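Local coordinates for UBP3-associated protein BRE5 (Saccharomyces cerevisiae, PDB 2QIY), which works with the ubiquitin protease UBP3 to remove ubiquitin, a step that bears on the ubiquitination of Sec23, and is represented here by its NTF2-like domain, at residues A34-T40 and G67-N72; A41-N47 and L60-T66; D90-F94 and L105-T109. All coordinates share one frame; numbering follows the deposited sequence.

Interaction 1: A34-T40 and G67-N72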
ATOM      1  N   ALA A  34      11.128 -15.578   9.793  1.00 21.95           N
ATOM      2  CA  ALA A  34      10.600 -15.008  11.019  1.00 23.11           C
ATOM      3  C   ALA A  34      11.675 -14.300  11.843  1.00 23.18           C
ATOM      4  O   ALA A  34      11.341 -13.426  12.637  1.00 24.69           O
ATOM      5  CB  ALA A  34       9.914 -16.093  11.858  1.00 23.47           C
ATOM      6  N   TYR A  35      12.951 -14.664  11.645  1.00 22.94           N
ATOM      7  CA  TYR A  35      14.100 -14.053  12.347  1.00 24.30           C
ATOM      8  C   TYR A  35      14.173 -12.537  12.119  1.00 23.61           C
ATOM      9  O   TYR A  35      14.718 -11.787  12.940  1.00 23.17           O
ATOM     10  CB  TYR A  35      15.415 -14.742  11.898  1.00 24.85           C
ATOM     11  CG  TYR A  35      16.720 -14.131  12.426  1.00 26.26           C
ATOM     12  CD1 TYR A  35      17.371 -13.092  11.735  1.00 27.99           C
ATOM     13  CD2 TYR A  35      17.304 -14.599  13.611  1.00 24.69           C
ATOM     14  CE1 TYR A  35      18.568 -12.531  12.224  1.00 27.69           C
ATOM     15  CE2 TYR A  35      18.499 -14.052  14.097  1.00 27.15           C
ATOM     16  CZ  TYR A  35      19.118 -13.019  13.402  1.00 27.28           C
ATOM     17  OH  TYR A  35      20.284 -12.484  13.898  1.00 28.52           O
ATOM     18  N   PHE A  36      13.626 -12.096  10.998  1.00 24.42           N
ATOM     19  CA  PHE A  36      13.738 -10.683  10.627  1.00 24.57           C
ATOM     20  C   PHE A  36      12.580  -9.834  11.160  1.00 24.11           C
ATOM     21  O   PHE A  36      12.527  -8.616  10.931  1.00 23.38           O
ATOM     22  CB  PHE A  36      13.972 -10.606   9.122  1.00 25.91           C
ATOM     23  CG  PHE A  36      15.307 -11.246   8.727  1.00 26.94           C
ATOM     24  CD1 PHE A  36      15.395 -12.621   8.466  1.00 28.05           C
ATOM     25  CD2 PHE A  36      16.471 -10.491   8.708  1.00 29.61           C
ATOM     26  CE1 PHE A  36      16.617 -13.220   8.144  1.00 27.87           C
ATOM     27  CE2 PHE A  36      17.711 -11.071   8.378  1.00 30.45           C
ATOM     28  CZ  PHE A  36      17.787 -12.436   8.097  1.00 28.92           C
ATOM     29  N   TYR A  37      11.696 -10.486  11.917  1.00 22.57           N
ATOM     30  CA  TYR A  37      10.545  -9.812  12.506  1.00 22.11           C
ATOM     31  C   TYR A  37      10.768  -9.578  13.987  1.00 21.99           C
ATOM     32  O   TYR A  37      11.430 -10.374  14.650  1.00 21.43           O
ATOM     33  CB  TYR A  37       9.293 -10.668  12.333  1.00 22.57           C
ATOM     34  CG  TYR A  37       8.785 -10.783  10.921  1.00 21.30           C
ATOM     35  CD1 TYR A  37       7.685 -10.014  10.487  1.00 22.30           C
ATOM     36  CD2 TYR A  37       9.371 -11.659  10.021  1.00 21.92           C
ATOM     37  CE1 TYR A  37       7.171 -10.132   9.184  1.00 21.47           C
ATOM     38  CE2 TYR A  37       8.868 -11.785   8.718  1.00 20.56           C
ATOM     39  CZ  TYR A  37       7.776 -11.010   8.309  1.00 22.20           C
ATOM     40  OH  TYR A  37       7.279 -11.120   7.026  1.00 22.43           O
ATOM     41  N   ALA A  38      10.175  -8.507  14.510  1.00 22.16           N
ATOM     42  CA  ALA A  38      10.128  -8.247  15.950  1.00 22.24           C
ATOM     43  C   ALA A  38       9.333  -9.365  16.607  1.00 22.47           C
ATOM     44  O   ALA A  38       8.493 -10.005  15.961  1.00 21.76           O
ATOM     45  CB  ALA A  38       9.467  -6.913  16.224  1.00 22.17           C
ATOM     46  N   SER A  39       9.603  -9.610  17.881  1.00 22.63           N
ATOM     47  CA  SER A  39       8.902 -10.674  18.589  1.00 23.37           C
ATOM     48  C   SER A  39       7.371 -10.505  18.547  1.00 23.32           C
ATOM     49  O   SER A  39       6.641 -11.508  18.515  1.00 23.25           O
ATOM     50  CB  SER A  39       9.399 -10.779  20.037  1.00 23.85           C
ATOM     51  OG  SER A  39       9.141  -9.585  20.746  1.00 28.56           O
ATOM     52  N   THR A  40       6.912  -9.254  18.566  1.00 22.84           N
ATOM     53  CA  THR A  40       5.476  -8.930  18.575  1.00 23.90           C
ATOM     54  C   THR A  40       4.962  -8.455  17.213  1.00 23.45           C
ATOM     55  O   THR A  40       3.898  -7.806  17.118  1.00 23.11           O
ATOM     56  CB  THR A  40       5.138  -7.876  19.662  1.00 24.34           C
ATOM     57  OG1 THR A  40       5.889  -6.679  19.412  1.00 26.74           O
ATOM     58  CG2 THR A  40       5.458  -8.413  21.055  1.00 25.69           C
ATOM     59  N   GLY A  67       2.992 -12.230  16.118  1.00 21.76           N
ATOM     60  CA  GLY A  67       4.056 -12.784  16.952  1.00 22.22           C
ATOM     61  C   GLY A  67       5.028 -13.615  16.147  1.00 22.46           C
ATOM     62  O   GLY A  67       4.635 -14.348  15.245  1.00 22.40           O
ATOM     63  N   ARG A  68       6.310 -13.540  16.495  1.00 22.09           N
ATOM     64  CA  ARG A  68       7.317 -14.224  15.689  1.00 22.78           C
ATOM     65  C   ARG A  68       7.129 -15.731  15.600  1.00 22.18           C
ATOM     66  O   ARG A  68       7.325 -16.304  14.541  1.00 22.27           O
ATOM     67  CB  ARG A  68       8.719 -13.906  16.178  1.00 22.79           C
ATOM     68  CG  ARG A  68       9.756 -14.186  15.100  1.00 26.08           C
ATOM     69  CD  ARG A  68      10.839 -13.100  15.166  1.00 34.14           C
ATOM     70  NE  ARG A  68      11.533 -13.431  16.349  1.00 28.12           N
ATOM     71  CZ  ARG A  68      12.176 -12.655  17.219  1.00 29.22           C
ATOM     72  NH1 ARG A  68      12.385 -11.343  17.108  1.00 26.18           N
ATOM     73  NH2 ARG A  68      12.663 -13.290  18.244  1.00 26.21           N
ATOM     74  N   GLU A  69       6.781 -16.387  16.709  1.00 22.67           N
ATOM     75  CA  GLU A  69       6.630 -17.857  16.665  1.00 24.08           C
ATOM     76  C   GLU A  69       5.491 -18.286  15.727  1.00 22.41           C
ATOM     77  O   GLU A  69       5.595 -19.266  14.969  1.00 23.30           O
ATOM     78  CB  GLU A  69       6.406 -18.407  18.073  1.00 24.05           C
ATOM     79  CG  GLU A  69       7.640 -18.251  18.967  1.00 27.35           C
ATOM     80  CD  GLU A  69       7.393 -18.638  20.427  1.00 29.53           C
ATOM     81  OE1 GLU A  69       8.250 -18.306  21.293  1.00 33.68           O
ATOM     82  OE2 GLU A  69       6.348 -19.284  20.706  1.00 36.46           O
ATOM     83  N   ASN A  70       4.394 -17.546  15.775  1.00 21.55           N
ATOM     84  CA  ASN A  70       3.269 -17.845  14.866  1.00 21.57           C
ATOM     85  C   ASN A  70       3.599 -17.555  13.415  1.00 21.04           C
ATOM     86  O   ASN A  70       3.209 -18.301  12.513  1.00 21.74           O
ATOM     87  CB  ASN A  70       2.020 -17.082  15.302  1.00 21.74           C
ATOM     88  CG  ASN A  70       1.515 -17.565  16.631  1.00 23.06           C
ATOM     89  OD1 ASN A  70       1.574 -18.764  16.931  1.00 23.78           O
ATOM     90  ND2 ASN A  70       1.050 -16.638  17.463  1.00 26.95           N
ATOM     91  N   ILE A  71       4.334 -16.467  13.203  1.00 20.75           N
ATOM     92  CA  ILE A  71       4.794 -16.075  11.860  1.00 21.29           C
ATOM     93  C   ILE A  71       5.705 -17.170  11.309  1.00 21.71           C
ATOM     94  O   ILE A  71       5.559 -17.601  10.167  1.00 21.90           O
ATOM     95  CB  ILE A  71       5.489 -14.706  11.912  1.00 21.41           C
ATOM     96  CG1 ILE A  71       4.415 -13.622  12.187  1.00 21.13           C
ATOM     97  CG2 ILE A  71       6.260 -14.397  10.592  1.00 21.11           C
ATOM     98  CD1 ILE A  71       4.995 -12.247  12.489  1.00 21.79           C
ATOM     99  N   ASN A  72       6.609 -17.653  12.155  1.00 21.60           N
ATOM    100  CA  ASN A  72       7.457 -18.760  11.749  1.00 21.34           C
ATOM    101  C   ASN A  72       6.679 -20.016  11.378  1.00 21.64           C
ATOM    102  O   ASN A  72       6.972 -20.667  10.373  1.00 21.44           O
ATOM    103  CB  ASN A  72       8.458 -19.137  12.837  1.00 21.62           C
ATOM    104  CG  ASN A  72       9.240 -20.371  12.442  1.00 21.58           C
ATOM    105  OD1 ASN A  72       9.076 -21.486  13.010  1.00 27.00           O
ATOM    106  ND2 ASN A  72      10.064 -20.206  11.431  1.00 19.13           N
TER
HETATM  107  O   HOH W   1      10.112 -18.308   9.389  1.00 21.93           O
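Ile71 sets its CG2 methyl over one face of the Tyr37 ring, a CH-pi contact 4.2 Å from the ring centroid and only 11° off its normal. Its other branch ends in CD1, 4.0 Å from Tyr37 CD1, and the two side chains cross at about a right angle. With CG2 anti to the backbone N and CG1 beside it (chi1 -70°), Ile71 presents both branches to the ring. Ala34 closes this tight part: its CB stands 3.5 Å from Asn72 CB and 4.2 Å from Ile71 CG2, and a water accepts from both Ala34 N and Asn72 ND2.

The Ser39 side is polar and more exposed. Arg68 N donates to Ser39 O at 2.9 Å from well above the carbonyl plane, and the same oxygen receives a CA-H...O contact from Gly67, the N-cap residue, whose phi of 94° suits a residue without a side chain. The Arg68 chain bends at chi2 and chi3 and carries its guanidinium over Ser39 CA, with Tyr37 O at the guanidinium edge near NH1; the place of that oxygen is less sure. Ser39 and Thr40 are exposed here.

The contact joins the 3-10 segment, strand 37-38 and the corner before strand 41-46 to the first turn of helix 68-77 in the NTF2-like fold. Tyr37 reaches on to Asp142 of strand 137-147 through its hydroxyl, while Ile71 also packs on Leu43 and Val65, so the first turn of helix 68-77 lies against strands 41-46 and 62-66.

Interaction 2: A41-N47 and L60-T66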
ATOM      1  N   ALA A  41       5.706  -8.757  16.150  1.00 22.85           N
ATOM      2  CA  ALA A  41       5.313  -8.302  14.796  1.00 22.00           C
ATOM      3  C   ALA A  41       3.910  -8.749  14.369  1.00 22.62           C
ATOM      4  O   ALA A  41       3.426  -9.799  14.779  1.00 23.10           O
ATOM      5  CB  ALA A  41       6.323  -8.781  13.752  1.00 22.69           C
ATOM      6  N   GLU A  42       3.284  -7.954  13.495  1.00 21.80           N
ATOM      7  CA  GLU A  42       2.012  -8.299  12.846  1.00 22.28           C
ATOM      8  C   GLU A  42       2.221  -8.540  11.363  1.00 21.87           C
ATOM      9  O   GLU A  42       2.876  -7.743  10.681  1.00 21.91           O
ATOM     10  CB  GLU A  42       0.990  -7.173  13.042  1.00 22.67           C
ATOM     11  CG  GLU A  42       0.828  -6.894  14.532  1.00 25.89           C
ATOM     12  CD  GLU A  42      -0.407  -6.120  14.925  1.00 32.87           C
ATOM     13  OE1 GLU A  42      -1.287  -5.823  14.084  1.00 33.93           O
ATOM     14  OE2 GLU A  42      -0.497  -5.827  16.137  1.00 37.32           O
ATOM     15  N   LEU A  43       1.695  -9.674  10.889  1.00 20.84           N
ATOM     16  CA  LEU A  43       1.775 -10.063   9.483  1.00 20.73           C
ATOM     17  C   LEU A  43       0.386 -10.254   8.910  1.00 21.22           C
ATOM     18  O   LEU A  43      -0.473 -10.916   9.526  1.00 21.60           O
ATOM     19  CB  LEU A  43       2.499 -11.417   9.414  1.00 20.96           C
ATOM     20  CG  LEU A  43       2.587 -12.068   8.036  1.00 20.64           C
ATOM     21  CD1 LEU A  43       3.449 -11.257   7.043  1.00 21.92           C
ATOM     22  CD2 LEU A  43       3.158 -13.482   8.196  1.00 21.83           C
ATOM     23  N   THR A  44       0.166  -9.716   7.716  1.00 20.55           N
ATOM     24  CA  THR A  44      -1.080 -10.037   6.985  1.00 20.95           C
ATOM     25  C   THR A  44      -0.582 -10.515   5.648  1.00 21.06           C
ATOM     26  O   THR A  44      -0.033  -9.732   4.866  1.00 21.76           O
ATOM     27  CB  THR A  44      -1.959  -8.777   6.865  1.00 21.04           C
ATOM     28  OG1 THR A  44      -2.394  -8.416   8.168  1.00 21.23           O
ATOM     29  CG2 THR A  44      -3.195  -9.048   5.990  1.00 21.66           C
ATOM     30  N   HIS A  45      -0.725 -11.816   5.381  1.00 21.71           N
ATOM     31  CA  HIS A  45      -0.032 -12.425   4.241  1.00 20.92           C
ATOM     32  C   HIS A  45      -0.960 -13.279   3.375  1.00 21.07           C
ATOM     33  O   HIS A  45      -2.001 -13.725   3.816  1.00 19.72           O
ATOM     34  CB  HIS A  45       1.157 -13.268   4.742  1.00 22.23           C
ATOM     35  CG  HIS A  45       2.244 -13.461   3.728  1.00 23.89           C
ATOM     36  ND1 HIS A  45       3.130 -12.455   3.397  1.00 23.35           N
ATOM     37  CD2 HIS A  45       2.604 -14.538   2.993  1.00 23.54           C
ATOM     38  CE1 HIS A  45       3.978 -12.900   2.483  1.00 23.13           C
ATOM     39  NE2 HIS A  45       3.699 -14.169   2.235  1.00 22.58           N
ATOM     40  N   THR A  46      -0.532 -13.519   2.148  1.00 20.33           N
ATOM     41  CA  THR A  46      -1.187 -14.451   1.227  1.00 21.28           C
ATOM     42  C   THR A  46      -1.660 -15.724   1.938  1.00 20.63           C
ATOM     43  O   THR A  46      -0.842 -16.413   2.546  1.00 20.74           O
ATOM     44  CB  THR A  46      -0.186 -14.835   0.176  1.00 21.33           C
ATOM     45  OG1 THR A  46       0.373 -13.609  -0.354  1.00 25.12           O
ATOM     46  CG2 THR A  46      -0.875 -15.662  -0.955  1.00 23.08           C
ATOM     47  N   ASN A  47      -2.959 -16.022   1.857  1.00 20.30           N
ATOM     48  CA  ASN A  47      -3.467 -17.176   2.573  1.00 21.10           C
ATOM     49  C   ASN A  47      -3.294 -18.441   1.746  1.00 20.74           C
ATOM     50  O   ASN A  47      -4.205 -18.867   1.020  1.00 21.48           O
ATOM     51  CB  ASN A  47      -4.930 -17.019   2.969  1.00 20.50           C
ATOM     52  CG  ASN A  47      -5.396 -18.165   3.854  1.00 22.69           C
ATOM     53  OD1 ASN A  47      -4.600 -19.038   4.234  1.00 22.15           O
ATOM     54  ND2 ASN A  47      -6.686 -18.176   4.175  1.00 23.72           N
ATOM     55  N   LEU A  60      -5.951 -12.693  -4.390  1.00 23.80           N
ATOM     56  CA  LEU A  60      -5.874 -13.812  -3.463  1.00 23.20           C
ATOM     57  C   LEU A  60      -6.268 -13.307  -2.096  1.00 23.24           C
ATOM     58  O   LEU A  60      -6.047 -12.122  -1.790  1.00 23.25           O
ATOM     59  CB  LEU A  60      -4.452 -14.367  -3.387  1.00 22.55           C
ATOM     60  CG  LEU A  60      -3.920 -14.935  -4.709  1.00 23.68           C
ATOM     61  CD1 LEU A  60      -2.447 -15.150  -4.571  1.00 23.66           C
ATOM     62  CD2 LEU A  60      -4.612 -16.223  -5.101  1.00 24.74           C
ATOM     63  N   PRO A  61      -6.812 -14.201  -1.260  1.00 23.28           N
ATOM     64  CA  PRO A  61      -7.169 -13.807   0.100  1.00 22.89           C
ATOM     65  C   PRO A  61      -5.927 -13.761   0.983  1.00 22.02           C
ATOM     66  O   PRO A  61      -4.887 -14.354   0.649  1.00 22.43           O
ATOM     67  CB  PRO A  61      -8.101 -14.938   0.558  1.00 23.34           C
ATOM     68  CG  PRO A  61      -7.590 -16.139  -0.189  1.00 23.78           C
ATOM     69  CD  PRO A  61      -7.147 -15.614  -1.534  1.00 24.02           C
ATOM     70  N   THR A  62      -6.031 -13.057   2.101  1.00 20.69           N
ATOM     71  CA  THR A  62      -4.928 -12.987   3.056  1.00 20.50           C
ATOM     72  C   THR A  62      -5.383 -13.420   4.437  1.00 21.10           C
ATOM     73  O   THR A  62      -6.584 -13.568   4.698  1.00 20.08           O
ATOM     74  CB  THR A  62      -4.320 -11.564   3.135  1.00 20.58           C
ATOM     75  OG1 THR A  62      -5.371 -10.650   3.477  1.00 20.58           O
ATOM     76  CG2 THR A  62      -3.707 -11.188   1.778  1.00 21.08           C
ATOM     77  N   VAL A  63      -4.411 -13.605   5.317  1.00 20.73           N
ATOM     78  CA  VAL A  63      -4.665 -14.074   6.663  1.00 20.54           C
ATOM     79  C   VAL A  63      -3.746 -13.299   7.626  1.00 20.11           C
ATOM     80  O   VAL A  63      -2.603 -12.973   7.262  1.00 21.25           O
ATOM     81  CB  VAL A  63      -4.405 -15.620   6.789  1.00 21.38           C
ATOM     82  CG1 VAL A  63      -2.967 -16.022   6.361  1.00 21.67           C
ATOM     83  CG2 VAL A  63      -4.703 -16.080   8.200  1.00 23.40           C
ATOM     84  N   LYS A  64      -4.250 -12.999   8.825  1.00 20.49           N
ATOM     85  CA  LYS A  64      -3.483 -12.297   9.852  1.00 20.94           C
ATOM     86  C   LYS A  64      -2.792 -13.256  10.814  1.00 21.85           C
ATOM     87  O   LYS A  64      -3.412 -14.208  11.337  1.00 21.95           O
ATOM     88  CB  LYS A  64      -4.408 -11.369  10.648  1.00 21.87           C
ATOM     89  CG  LYS A  64      -4.956 -10.265   9.772  1.00 22.75           C
ATOM     90  CD  LYS A  64      -5.877  -9.362  10.561  1.00 26.16           C
ATOM     91  CE  LYS A  64      -6.240  -8.161   9.716  1.00 28.24           C
ATOM     92  NZ  LYS A  64      -7.062  -7.193  10.554  1.00 28.34           N
ATOM     93  N   VAL A  65      -1.516 -12.982  11.066  1.00 21.59           N
ATOM     94  CA  VAL A  65      -0.689 -13.777  12.005  1.00 23.78           C
ATOM     95  C   VAL A  65       0.060 -12.783  12.889  1.00 24.13           C
ATOM     96  O   VAL A  65       0.606 -11.798  12.379  1.00 25.14           O
ATOM     97  CB  VAL A  65       0.373 -14.637  11.252  1.00 23.67           C
ATOM     98  CG1 VAL A  65       1.018 -15.662  12.196  1.00 25.07           C
ATOM     99  CG2 VAL A  65      -0.240 -15.342  10.053  1.00 26.04           C
ATOM    100  N   THR A  66       0.149 -13.066  14.186  1.00 23.74           N
ATOM    101  CA  THR A  66       0.778 -12.138  15.120  1.00 24.27           C
ATOM    102  C   THR A  66       1.825 -12.850  15.970  1.00 23.27           C
ATOM    103  O   THR A  66       1.569 -13.936  16.477  1.00 23.52           O
ATOM    104  CB  THR A  66      -0.307 -11.469  16.028  1.00 25.05           C
ATOM    105  OG1 THR A  66      -1.137 -10.652  15.196  1.00 30.58           O
ATOM    106  CG2 THR A  66       0.319 -10.594  17.099  1.00 26.07           C
TER
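Leu43 and Val65 form a hydrogen-bonded pair in the antiparallel ladder between strands 41-46 and 62-66, at one edge of the curved sheet of this NTF2-like domain. Their short axes come within 4.4 Å, with 154° between the N-to-C directions.

Backbone bonds come first. Leu43 and Val65 exchange two, as do His45 and Val63, and Asn47 N adds a fifth to Pro61 O past the strand end. Leu43 N to Val65 O is 2.8 Å. CA-H...O contacts lie between these bonds, among them Thr44 CA to Val63 O at 3.3 Å.

Apolar and aromatic contacts follow. Leu43, His45, Val63 and Val65 share the face that helix 68-77 covers; there Leu43 CB lies 4.3 Å from Val65 CB, and the His45 ring meets Phe75 edge to face. Farther on, Thr46 CG2 touches Leu60 CD1 at 4.0 Å.

Polar side chains occupy the other face, which receives the second subunit. Glu42 OE1 accepts from Tyr96 N of that subunit, and Lys64 makes a cation-pi contact with its Phe94. Thr44 OG1 is hydrogen-bonded to Gln95 NE2 of the second subunit; OG1 sits beside the backbone N (chi1 -66°), which leaves CG2 anti to that N and 3.7 Å from Thr62 OG1. A valine in place of Thr44 would probably leave the amide of that Gln95 without this partner at the subunit interface. Lys64 runs extended beside Thr44, pointing the same way, with Lys64 CG 3.5 Å from Thr44 OG1.

Interaction 3: D90-F94 and L105-T109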
ATOM      1  N   ASP A  90       7.732  -2.986  -8.902  1.00 21.13           N
ATOM      2  CA  ASP A  90       7.546  -1.790  -9.744  1.00 21.46           C
ATOM      3  C   ASP A  90       7.918  -0.467  -9.051  1.00 21.29           C
ATOM      4  O   ASP A  90       8.505   0.429  -9.669  1.00 21.81           O
ATOM      5  CB  ASP A  90       6.089  -1.652 -10.189  1.00 21.71           C
ATOM      6  CG  ASP A  90       5.669  -2.678 -11.241  1.00 24.75           C
ATOM      7  OD1 ASP A  90       4.506  -3.099 -11.161  1.00 27.97           O
ATOM      8  OD2 ASP A  90       6.454  -3.031 -12.152  1.00 25.24           O
ATOM      9  N   THR A  91       7.496  -0.325  -7.800  1.00 21.03           N
ATOM     10  CA  THR A  91       7.604   0.950  -7.096  1.00 20.97           C
ATOM     11  C   THR A  91       7.974   0.776  -5.634  1.00 21.00           C
ATOM     12  O   THR A  91       7.638  -0.234  -4.996  1.00 20.88           O
ATOM     13  CB  THR A  91       6.272   1.769  -7.144  1.00 21.49           C
ATOM     14  OG1 THR A  91       5.282   1.121  -6.344  1.00 21.02           O
ATOM     15  CG2 THR A  91       5.733   1.871  -8.573  1.00 21.46           C
ATOM     16  N   ILE A  92       8.670   1.788  -5.109  1.00 20.98           N
ATOM     17  CA  ILE A  92       8.982   1.842  -3.698  1.00 21.83           C
ATOM     18  C   ILE A  92       8.698   3.274  -3.247  1.00 21.49           C
ATOM     19  O   ILE A  92       9.120   4.235  -3.928  1.00 21.13           O
ATOM     20  CB  ILE A  92      10.482   1.545  -3.429  1.00 21.39           C
ATOM     21  CG1 ILE A  92      10.868   0.143  -3.958  1.00 22.81           C
ATOM     22  CG2 ILE A  92      10.815   1.727  -1.928  1.00 23.67           C
ATOM     23  CD1 ILE A  92      12.369  -0.161  -3.975  1.00 23.53           C
ATOM     24  N   ASP A  93       8.003   3.390  -2.108  1.00 20.32           N
ATOM     25  CA  ASP A  93       7.791   4.678  -1.410  1.00 19.66           C
ATOM     26  C   ASP A  93       8.211   4.493   0.033  1.00 19.84           C
ATOM     27  O   ASP A  93       7.985   3.438   0.610  1.00 19.20           O
ATOM     28  CB  ASP A  93       6.310   5.070  -1.419  1.00 19.58           C
ATOM     29  CG  ASP A  93       5.791   5.330  -2.807  1.00 19.33           C
ATOM     30  OD1 ASP A  93       6.105   6.408  -3.348  1.00 21.00           O
ATOM     31  OD2 ASP A  93       5.083   4.455  -3.358  1.00 22.45           O
ATOM     32  N   PHE A  94       8.820   5.521   0.627  1.00 20.21           N
ATOM     33  CA  PHE A  94       9.135   5.426   2.055  1.00 20.83           C
ATOM     34  C   PHE A  94       8.953   6.741   2.772  1.00 19.96           C
ATOM     35  O   PHE A  94       9.009   7.819   2.156  1.00 19.85           O
ATOM     36  CB  PHE A  94      10.560   4.911   2.275  1.00 21.40           C
ATOM     37  CG  PHE A  94      11.617   5.781   1.643  1.00 23.32           C
ATOM     38  CD1 PHE A  94      12.135   6.872   2.327  1.00 25.51           C
ATOM     39  CD2 PHE A  94      12.072   5.512   0.353  1.00 25.72           C
ATOM     40  CE1 PHE A  94      13.110   7.681   1.741  1.00 26.37           C
ATOM     41  CE2 PHE A  94      13.052   6.330  -0.249  1.00 26.16           C
ATOM     42  CZ  PHE A  94      13.560   7.405   0.444  1.00 24.60           C
ATOM     43  N   LEU A 105       8.693   3.490   7.281  1.00 20.84           N
ATOM     44  CA  LEU A 105       7.494   3.009   6.576  1.00 21.60           C
ATOM     45  C   LEU A 105       7.857   2.802   5.124  1.00 21.50           C
ATOM     46  O   LEU A 105       8.342   3.733   4.478  1.00 21.49           O
ATOM     47  CB  LEU A 105       6.415   4.102   6.633  1.00 21.86           C
ATOM     48  CG  LEU A 105       4.894   3.853   6.511  1.00 26.48           C
ATOM     49  CD1 LEU A 105       4.078   5.017   5.901  1.00 23.68           C
ATOM     50  CD2 LEU A 105       4.415   2.452   6.079  1.00 22.91           C
ATOM     51  N   ILE A 106       7.633   1.586   4.607  1.00 21.22           N
ATOM     52  CA  ILE A 106       7.927   1.271   3.223  1.00 22.04           C
ATOM     53  C   ILE A 106       6.659   0.771   2.517  1.00 22.43           C
ATOM     54  O   ILE A 106       5.944  -0.069   3.046  1.00 22.63           O
ATOM     55  CB  ILE A 106       9.045   0.183   3.099  1.00 21.80           C
ATOM     56  CG1 ILE A 106      10.307   0.614   3.840  1.00 22.24           C
ATOM     57  CG2 ILE A 106       9.343  -0.120   1.628  1.00 22.53           C
ATOM     58  CD1 ILE A 106      11.415  -0.489   3.902  1.00 24.04           C
ATOM     59  N   MET A 107       6.383   1.275   1.322  1.00 22.80           N
ATOM     60  CA  MET A 107       5.330   0.639   0.512  1.00 24.47           C
ATOM     61  C   MET A 107       5.911   0.192  -0.809  1.00 23.01           C
ATOM     62  O   MET A 107       6.619   0.968  -1.467  1.00 22.38           O
ATOM     63  CB  MET A 107       4.218   1.613   0.170  1.00 24.50           C
ATOM     64  CG  MET A 107       3.368   2.077   1.268  1.00 29.77           C
ATOM     65  SD  MET A 107       2.242   3.251   0.471  1.00 34.45           S
ATOM     66  CE  MET A 107       1.182   2.135  -0.390  1.00 26.96           C
ATOM     67  N   ALA A 108       5.600  -1.041  -1.212  1.00 22.79           N
ATOM     68  CA  ALA A 108       6.079  -1.577  -2.478  1.00 23.31           C
ATOM     69  C   ALA A 108       4.876  -1.977  -3.317  1.00 22.46           C
ATOM     70  O   ALA A 108       3.840  -2.375  -2.771  1.00 23.62           O
ATOM     71  CB  ALA A 108       6.939  -2.774  -2.214  1.00 23.68           C
ATOM     72  N   THR A 109       4.969  -1.863  -4.636  1.00 21.78           N
ATOM     73  CA  THR A 109       3.877  -2.421  -5.448  1.00 21.15           C
ATOM     74  C   THR A 109       4.516  -3.153  -6.587  1.00 21.84           C
ATOM     75  O   THR A 109       5.657  -2.849  -6.978  1.00 21.39           O
ATOM     76  CB  THR A 109       2.897  -1.366  -6.061  1.00 21.33           C
ATOM     77  OG1 THR A 109       3.505  -0.710  -7.193  1.00 20.86           O
ATOM     78  CG2 THR A 109       2.463  -0.322  -5.037  1.00 20.88           C
TER
HETATM   79  O   HOH W   2       2.618  -1.407  -9.581  1.00 29.65           O
HETATM   80  O   HOH W   3       5.179   1.799  -3.807  1.00 21.43           O
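Thr91 and Thr109 face each other in a hydrogen-bonded pair of the antiparallel hairpin 85-97/103-114, and their hydroxyls come within 2.7 Å, OG1 to OG1. From the backbone of Thr91, CB lies 3.7 Å from Thr109 OG1. CG2 meets that same oxygen at an equal distance. OG1, placed between the backbone N and the carbonyl carbon (chi1 70°), reaches Thr109 OG1 and also lies 3.4 Å from Thr109 CG2; it donates to a water, 2.6 Å away, that in turn donates to Asp93 OD2 and Met107 O.

At this pair the ladder is irregular. Asp90 N and Thr91 N both donate to Thr109 O, the former at 2.8 Å and in the carbonyl plane, the latter longer and tilted from it: a classic beta bulge. Beyond the bulge pairing is regular, and Asp93 and Met107 exchange two bonds. A second water joins Asp90 OD1 to Thr109 OG1.

Ile92, Phe94, Ile106 and Ala108 line the other face, where Ile92 CG2 meets Ile106 CG2 at 4.3 Å and helix 11-28 packs on Ile92, Phe94 and Ile106. On the threonine face, Asp93 OD2 forms a salt bridge to Arg145 of the second subunit. The water-linked hydroxyls and carboxylate thus make a polar patch at the subunit interface, where Arg145 would probably stabilise the charge of Asp93.

Overall arrangement
Interactions 1 and 2 are direct neighbours: interaction 2 is nested in the loop that interaction 1 closes, strand 62-66 runs straight into helix 68-77, and Gly67 N probably bonds to Ala41 O between them. Interaction 3 lies apart, its centre about 22 Å from that of interaction 1 and about 18 Å from that of interaction 2. It is the most buried of the three; the others are partly exposed. Interaction 1 joins a helix start to a chain corner mainly through side chains, whereas the other two are backbone ladders on the two outermost strands of one sheet. Both ladders meet the second subunit.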